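Local coordinates for protein lovastatin nonaketide synthase, polyketide synthase component (Aspergillus terreus, PDB 7CPX) that acts as an iterative multidomain polyketide synthase that builds the dihydromonacolin L nonaketide from malonyl-CoA during lovastatin biosynthesis, at residues Ser124-Met132 with Ser183-Gln194; Tyr242-Val251 with His367-Met378. The protein carries 2 engineered substitutions. One frame throughout, in Å; residues are numbered along the deposited sequence.

Contact 1 of 2, residues Ser124-Met132 with Ser183-Gln194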
# COMPACT_ATOMS: atom_id res chain seq x y z
N SER A 124 -10.46 51.90 7.95
CA SER A 124 -11.53 50.99 8.31
C SER A 124 -12.09 50.24 7.12
O SER A 124 -13.26 49.86 7.13
CB SER A 124 -12.65 51.75 9.02
OG SER A 124 -13.69 50.87 9.40
N THR A 125 -11.28 50.02 6.08
CA THR A 125 -11.75 49.32 4.90
C THR A 125 -12.18 47.91 5.27
O THR A 125 -11.50 47.21 6.02
CB THR A 125 -10.66 49.28 3.84
OG1 THR A 125 -10.44 50.60 3.32
CG2 THR A 125 -11.07 48.36 2.70
N ALA A 126 -13.32 47.49 4.72
CA ALA A 126 -13.86 46.16 4.97
C ALA A 126 -13.45 45.21 3.85
O ALA A 126 -13.01 45.63 2.78
CB ALA A 126 -15.38 46.21 5.07
N VAL A 127 -13.61 43.92 4.10
CA VAL A 127 -13.34 42.88 3.11
C VAL A 127 -14.42 41.82 3.23
O VAL A 127 -14.77 41.41 4.34
CB VAL A 127 -11.94 42.26 3.29
CG1 VAL A 127 -11.74 41.15 2.29
CG2 VAL A 127 -10.89 43.33 3.12
N TYR A 128 -14.94 41.38 2.09
CA TYR A 128 -15.97 40.35 2.04
C TYR A 128 -15.63 39.45 0.86
O TYR A 128 -15.80 39.85 -0.30
CB TYR A 128 -17.36 40.96 1.91
CG TYR A 128 -17.77 41.82 3.08
CD1 TYR A 128 -17.36 43.13 3.18
CD2 TYR A 128 -18.58 41.31 4.08
CE1 TYR A 128 -17.73 43.91 4.25
CE2 TYR A 128 -18.96 42.08 5.16
CZ TYR A 128 -18.53 43.38 5.24
OH TYR A 128 -18.91 44.15 6.32
N VAL A 129 -15.14 38.25 1.15
CA VAL A 129 -14.63 37.34 0.14
C VAL A 129 -15.59 36.16 0.03
O VAL A 129 -15.94 35.53 1.03
CB VAL A 129 -13.21 36.86 0.49
CG1 VAL A 129 -12.67 35.96 -0.61
CG2 VAL A 129 -12.30 38.05 0.68
N GLY A 130 -16.00 35.87 -1.20
CA GLY A 130 -16.82 34.71 -1.48
C GLY A 130 -16.00 33.56 -2.02
O GLY A 130 -15.48 33.62 -3.14
N VAL A 131 -15.85 32.51 -1.22
CA VAL A 131 -15.10 31.32 -1.60
C VAL A 131 -15.96 30.11 -1.29
O VAL A 131 -16.55 30.00 -0.21
CB VAL A 131 -13.75 31.24 -0.87
CG1 VAL A 131 -12.93 32.49 -1.15
CG2 VAL A 131 -13.97 31.08 0.61
N MET A 132 -16.02 29.18 -2.25
CA MET A 132 -16.81 27.97 -2.12
C MET A 132 -16.02 26.70 -2.37
O MET A 132 -16.42 25.64 -1.87
CB MET A 132 -17.99 28.02 -3.11
CG MET A 132 -18.87 26.78 -3.15
SD MET A 132 -19.74 26.63 -4.71
CE MET A 132 -19.06 25.08 -5.31
N SER A 183 -21.82 33.26 -3.50
CA SER A 183 -21.00 33.78 -2.42
C SER A 183 -20.50 35.19 -2.68
O SER A 183 -20.84 36.13 -1.96
CB SER A 183 -19.82 32.83 -2.19
OG SER A 183 -19.16 33.13 -0.97
N SER A 184 -19.71 35.36 -3.75
CA SER A 184 -19.10 36.66 -4.01
C SER A 184 -20.15 37.76 -4.11
O SER A 184 -20.02 38.82 -3.49
CB SER A 184 -18.27 36.60 -5.29
OG SER A 184 -19.03 36.07 -6.37
N LEU A 185 -21.22 37.51 -4.86
CA LEU A 185 -22.26 38.53 -4.97
C LEU A 185 -22.85 38.83 -3.61
O LEU A 185 -23.04 40.00 -3.25
CB LEU A 185 -23.35 38.08 -5.94
CG LEU A 185 -24.36 39.15 -6.36
CD1 LEU A 185 -23.65 40.34 -6.98
CD2 LEU A 185 -25.35 38.58 -7.34
N VAL A 186 -23.10 37.80 -2.81
CA VAL A 186 -23.56 38.02 -1.44
C VAL A 186 -22.58 38.91 -0.71
O VAL A 186 -22.96 39.87 -0.03
CB VAL A 186 -23.75 36.67 -0.72
CG1 VAL A 186 -24.09 36.92 0.73
CG2 VAL A 186 -24.85 35.88 -1.38
N ALA A 187 -21.28 38.63 -0.85
CA ALA A 187 -20.27 39.48 -0.25
C ALA A 187 -20.49 40.93 -0.65
O ALA A 187 -20.53 41.82 0.20
CB ALA A 187 -18.87 39.01 -0.66
N VAL A 188 -20.68 41.17 -1.95
CA VAL A 188 -20.95 42.52 -2.42
C VAL A 188 -22.07 43.13 -1.59
O VAL A 188 -21.92 44.21 -1.00
CB VAL A 188 -21.30 42.52 -3.92
CG1 VAL A 188 -21.79 43.89 -4.34
CG2 VAL A 188 -20.10 42.11 -4.74
N HIS A 189 -23.19 42.41 -1.47
CA HIS A 189 -24.31 42.91 -0.69
C HIS A 189 -23.84 43.30 0.71
O HIS A 189 -24.05 44.44 1.15
CB HIS A 189 -25.41 41.86 -0.61
CG HIS A 189 -26.43 42.12 0.46
ND1 HIS A 189 -27.35 43.14 0.37
CD2 HIS A 189 -26.67 41.50 1.64
CE1 HIS A 189 -28.12 43.13 1.44
NE2 HIS A 189 -27.72 42.15 2.23
N LEU A 190 -23.16 42.39 1.39
CA LEU A 190 -22.65 42.71 2.71
C LEU A 190 -21.75 43.93 2.65
O LEU A 190 -21.94 44.89 3.41
CB LEU A 190 -21.90 41.51 3.29
CG LEU A 190 -22.74 40.24 3.40
CD1 LEU A 190 -21.92 39.12 3.97
CD2 LEU A 190 -23.97 40.48 4.26
N ALA A 191 -20.81 43.94 1.71
CA ALA A 191 -19.96 45.11 1.54
C ALA A 191 -20.83 46.35 1.34
O ALA A 191 -20.63 47.37 2.01
CB ALA A 191 -19.02 44.91 0.35
N VAL A 192 -21.83 46.24 0.47
CA VAL A 192 -22.73 47.36 0.25
C VAL A 192 -23.32 47.81 1.57
O VAL A 192 -23.27 48.99 1.93
CB VAL A 192 -23.83 46.98 -0.76
CG1 VAL A 192 -24.99 47.95 -0.69
CG2 VAL A 192 -23.25 46.92 -2.16
N GLN A 193 -23.85 46.86 2.35
CA GLN A 193 -24.39 47.21 3.65
C GLN A 193 -23.32 47.86 4.51
O GLN A 193 -23.54 48.92 5.11
CB GLN A 193 -24.95 45.96 4.33
CG GLN A 193 -26.08 45.29 3.56
CD GLN A 193 -27.30 46.18 3.41
OE1 GLN A 193 -27.81 46.36 2.30
NE2 GLN A 193 -27.77 46.73 4.52
N GLN A 194 -22.13 47.26 4.54
CA GLN A 194 -21.05 47.83 5.34
C GLN A 194 -20.70 49.23 4.88
O GLN A 194 -20.24 50.05 5.68
CB GLN A 194 -19.82 46.92 5.29
CG GLN A 194 -18.65 47.40 6.12
CD GLN A 194 -18.98 47.54 7.58
OE1 GLN A 194 -19.96 46.97 8.07
NE2 GLN A 194 -18.18 48.32 8.30

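Contact 2 of 2, residues Tyr242-Val251 with His367-Met378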
# COMPACT_ATOMS: atom_id res chain seq x y z
N TYR A 242 -23.06 22.76 -15.37
CA TYR A 242 -22.24 23.96 -15.45
C TYR A 242 -20.77 23.57 -15.46
O TYR A 242 -20.35 22.65 -14.75
CB TYR A 242 -22.53 24.91 -14.28
CG TYR A 242 -22.12 24.41 -12.92
CD1 TYR A 242 -20.81 24.50 -12.48
CD2 TYR A 242 -23.06 23.86 -12.06
CE1 TYR A 242 -20.44 24.05 -11.24
CE2 TYR A 242 -22.70 23.41 -10.81
CZ TYR A 242 -21.39 23.51 -10.40
OH TYR A 242 -21.02 23.06 -9.15
N ALA A 243 -19.99 24.28 -16.27
CA ALA A 243 -18.56 24.05 -16.37
C ALA A 243 -17.84 24.89 -15.32
O ALA A 243 -17.99 26.11 -15.29
CB ALA A 243 -18.06 24.40 -17.77
N ARG A 244 -17.07 24.23 -14.46
CA ARG A 244 -16.32 24.94 -13.45
C ARG A 244 -15.32 25.88 -14.10
O ARG A 244 -14.75 25.58 -15.15
CB ARG A 244 -15.59 23.95 -12.54
CG ARG A 244 -16.50 23.22 -11.56
CD ARG A 244 -15.71 22.26 -10.69
NE ARG A 244 -14.48 22.87 -10.19
CZ ARG A 244 -14.44 23.80 -9.25
NH1 ARG A 244 -15.55 24.25 -8.68
NH2 ARG A 244 -13.27 24.30 -8.88
N GLY A 245 -15.12 27.03 -13.49
CA GLY A 245 -14.17 28.01 -13.99
C GLY A 245 -13.32 28.56 -12.87
O GLY A 245 -13.79 28.76 -11.75
N GLU A 246 -12.05 28.79 -13.18
CA GLU A 246 -11.12 29.40 -12.23
C GLU A 246 -11.16 30.91 -12.40
O GLU A 246 -10.84 31.43 -13.48
CB GLU A 246 -9.70 28.89 -12.45
CG GLU A 246 -9.48 27.46 -12.04
CD GLU A 246 -8.01 27.14 -11.90
OE1 GLU A 246 -7.19 27.84 -12.53
OE2 GLU A 246 -7.66 26.21 -11.14
N ALA A 247 -11.53 31.61 -11.34
CA ALA A 247 -11.56 33.06 -11.39
C ALA A 247 -11.36 33.62 -9.99
O ALA A 247 -11.90 33.09 -9.01
CB ALA A 247 -12.87 33.57 -11.99
N VAL A 248 -10.58 34.69 -9.91
CA VAL A 248 -10.39 35.45 -8.68
C VAL A 248 -10.67 36.90 -9.01
O VAL A 248 -9.92 37.52 -9.77
CB VAL A 248 -8.99 35.27 -8.09
CG1 VAL A 248 -8.86 36.04 -6.79
CG2 VAL A 248 -8.70 33.80 -7.88
N CYS A 249 -11.72 37.45 -8.43
CA CYS A 249 -12.14 38.82 -8.70
C CYS A 249 -12.07 39.63 -7.42
O CYS A 249 -12.29 39.10 -6.33
CB CYS A 249 -13.56 38.87 -9.27
SG CYS A 249 -14.12 40.52 -9.75
N SER A 250 -11.75 40.91 -7.56
CA SER A 250 -11.80 41.85 -6.45
C SER A 250 -12.38 43.15 -6.97
O SER A 250 -12.00 43.62 -8.04
CB SER A 250 -10.40 42.09 -5.86
OG SER A 250 -9.83 40.88 -5.41
N VAL A 251 -13.32 43.72 -6.21
CA VAL A 251 -14.02 44.92 -6.61
C VAL A 251 -14.00 45.89 -5.44
O VAL A 251 -14.48 45.57 -4.35
CB VAL A 251 -15.46 44.61 -7.04
CG1 VAL A 251 -16.35 45.82 -6.90
CG2 VAL A 251 -15.49 44.10 -8.47
N HIS A 367 -18.57 28.74 -15.06
CA HIS A 367 -19.19 28.88 -13.75
C HIS A 367 -18.10 28.87 -12.70
O HIS A 367 -17.59 27.81 -12.31
CB HIS A 367 -20.19 27.75 -13.51
CG HIS A 367 -20.91 27.85 -12.20
ND1 HIS A 367 -22.17 28.39 -12.09
CD2 HIS A 367 -20.53 27.50 -10.95
CE1 HIS A 367 -22.55 28.35 -10.82
NE2 HIS A 367 -21.57 27.82 -10.11
N THR A 368 -17.72 30.06 -12.22
CA THR A 368 -16.62 30.21 -11.28
C THR A 368 -17.09 30.16 -9.83
O THR A 368 -16.46 30.75 -8.95
CB THR A 368 -15.87 31.51 -11.56
OG1 THR A 368 -16.75 32.63 -11.35
CG2 THR A 368 -15.36 31.54 -12.99
N GLU A 369 -18.20 29.48 -9.57
CA GLU A 369 -18.65 29.17 -8.22
C GLU A 369 -18.61 30.39 -7.30
O GLU A 369 -19.42 31.31 -7.45
CB GLU A 369 -17.79 28.04 -7.64
CG GLU A 369 -17.77 26.77 -8.47
CD GLU A 369 -19.07 26.00 -8.39
OE1 GLU A 369 -20.08 26.57 -7.93
OE2 GLU A 369 -19.08 24.81 -8.78
N GLY A 370 -17.66 30.42 -6.36
CA GLY A 370 -17.68 31.45 -5.34
C GLY A 370 -17.63 32.85 -5.92
O GLY A 370 -18.40 33.72 -5.52
N THR A 371 -16.73 33.08 -6.87
CA THR A 371 -16.60 34.38 -7.51
C THR A 371 -17.59 34.57 -8.65
O THR A 371 -17.64 35.66 -9.22
CB THR A 371 -15.18 34.57 -8.04
OG1 THR A 371 -14.94 35.96 -8.28
CG2 THR A 371 -15.00 33.82 -9.33
N ALA A 372 -18.38 33.55 -8.97
CA ALA A 372 -19.28 33.62 -10.12
C ALA A 372 -20.12 34.89 -10.07
O ALA A 372 -20.17 35.66 -11.03
CB ALA A 372 -20.17 32.39 -10.16
N GLY A 373 -20.75 35.14 -8.93
CA GLY A 373 -21.49 36.37 -8.73
C GLY A 373 -20.69 37.57 -9.17
O GLY A 373 -21.08 38.28 -10.11
N LEU A 374 -19.53 37.78 -8.54
CA LEU A 374 -18.69 38.92 -8.91
C LEU A 374 -18.37 38.89 -10.39
O LEU A 374 -18.41 39.93 -11.06
CB LEU A 374 -17.41 38.91 -8.08
CG LEU A 374 -17.39 39.82 -6.85
CD1 LEU A 374 -16.09 39.65 -6.11
CD2 LEU A 374 -17.58 41.27 -7.26
N ALA A 375 -18.07 37.71 -10.93
CA ALA A 375 -17.81 37.62 -12.36
C ALA A 375 -18.96 38.23 -13.14
O ALA A 375 -18.76 39.14 -13.95
CB ALA A 375 -17.59 36.16 -12.77
N GLY A 376 -20.18 37.78 -12.85
CA GLY A 376 -21.34 38.37 -13.49
C GLY A 376 -21.40 39.87 -13.26
O GLY A 376 -21.64 40.64 -14.19
N LEU A 377 -21.14 40.30 -12.03
CA LEU A 377 -21.11 41.72 -11.74
C LEU A 377 -20.15 42.44 -12.69
O LEU A 377 -20.51 43.46 -13.29
CB LEU A 377 -20.70 41.95 -10.28
CG LEU A 377 -20.70 43.41 -9.83
CD1 LEU A 377 -21.54 43.56 -8.58
CD2 LEU A 377 -19.29 43.89 -9.58
N MET A 378 -18.95 41.88 -12.87
CA MET A 378 -18.01 42.50 -13.80
C MET A 378 -18.62 42.59 -15.19
O MET A 378 -18.57 43.65 -15.82
CB MET A 378 -16.71 41.69 -13.83
CG MET A 378 -15.97 41.62 -12.50
SD MET A 378 -14.72 42.90 -12.28
CE MET A 378 -15.74 44.37 -12.14

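Contact 1 of 2, residues Ser124-Met132 with Ser183-Gln194
Tyr-128 lies along helix 183-194 and makes most of the side-chain contacts between it and strand 126-131. The setting is a beta-alpha-beta crossover of the thiolase fold: the helix leads from strand 174-177 to strand 203-209 and passes over 126-131, the strand between them, running nearly antiparallel to it at 164°. With CG beside the backbone N (chi1 -63°), the Tyr-128 ring leans back toward the start of the strand, which in this antiparallel pairing is toward the later turns of the helix. One ring face rests on helix backbone, with Ala-191 N above its centre. The two ring borders meet different side chains: CD2 touches Leu-190 CB at 3.4 Å, and CD1 touches Ala-191 CB at 3.7 Å. Leu-190 crosses the tyrosine at about a right angle, and it also packs on Met-175 of the second subunit. Nearer the strand, Tyr-128 CB meets Ala-187 CB at 3.6 Å. A flat aromatic group suits this place because it can span about two helical turns, while the alanines keep the helix surface low enough to receive it. At the far end of the ring, Tyr-128 OH lies beside Gln-194 CB, 3.1 Å away. The Gln-194 chain bends at chi2 and crosses the tyrosine, its amide plane 36° from the ring; its NE2 is hydrogen-bonded to Ser-200 OG. The aliphatic part is used too, since Gln-194 CG packs on Ala-126 CB at 3.6 Å. Toward the opening turn of the helix, which follows the predicted nucleophile Cys-181, the strand places Gly-130. Having no side chain, it allows the backbones to come close, with Gly-130 CA 3.9 Å from Ser-184 CA.

Contact 2 of 2, residues Tyr242-Val251 with His367-Met378
Part of the ketosynthase catalytic centre lies in this contact, where Tyr-242 packs against His-367, a predicted active-site residue, before strand 247-251 and helix 369-378 of the thiolase fold meet farther along the chain. The two rings are obliquely set, with centroids 4.0 Å apart and planes at 36°, and His-367 CD2 lies over one face of the tyrosine. Backbone bonds hold the histidine segment in place: His-367 N donates to Ala-243 O at 2.7 Å, and Gly-245 N to His-367 O at 2.8 Å, forming a single beta bridge. His-367 CG lies anti to the backbone N (chi1 -178°), which carries the imidazole over Tyr-242 while the main chain stays on the bridge. Glu-369 ties the helix start to the segment before the strand by a hydrogen bond and a charge contact. Tyr-242 OH donates to the syn lone pair of Glu-369 OE2 at 2.6 Å; the oxygen lies near the ring plane, yet the carboxylate stands almost perpendicular to the ring, at 89°. The same OE2 forms a long salt bridge with Arg-244 NH1, 3.6 Å away. Arg-244 also makes a cation-pi contact with Phe-217. Farther along, the chemistry turns apolar. Ala-247 CB sits 3.4 Å from both Thr-368 CG2 and Thr-371 CG2, its small methyl suiting the closeness of strand and helix. Cys-249 SG packs on Met-378 CG at 3.5 Å. Val-251 CG2 meets Leu-374 CD2 at 3.7 Å, the two branched side chains running past each other in opposite directions, and the flexible Met-378 curls to bring CE onto the same valine methyl. Beyond the contact the His-367 side chain meets Cys-181 and the ring of His-320, consistent with the Cys-His-His triad typical of decarboxylating condensing enzymes.

Both contacts are buried in the ketosynthase core and press a helix onto strands of the same mixed sheet, but contact 2 also takes in part of the active site. Contact 1 has no clear hydrogen bond across it and depends on one aromatic ring lying on a helix; contact 2 joins polar bonds and a salt bridge near the catalytic residues to an aliphatic and sulfur-rich packing farther along the strand. Their helices touch directly: Ser-184 N probably bonds Gly-370 O at 2.7 Å, and Ser-184 OG probably bonds Leu-374 N at 2.8 Å. Contact 1 differs further in packing against the second subunit, whereas no other chain touches contact 2.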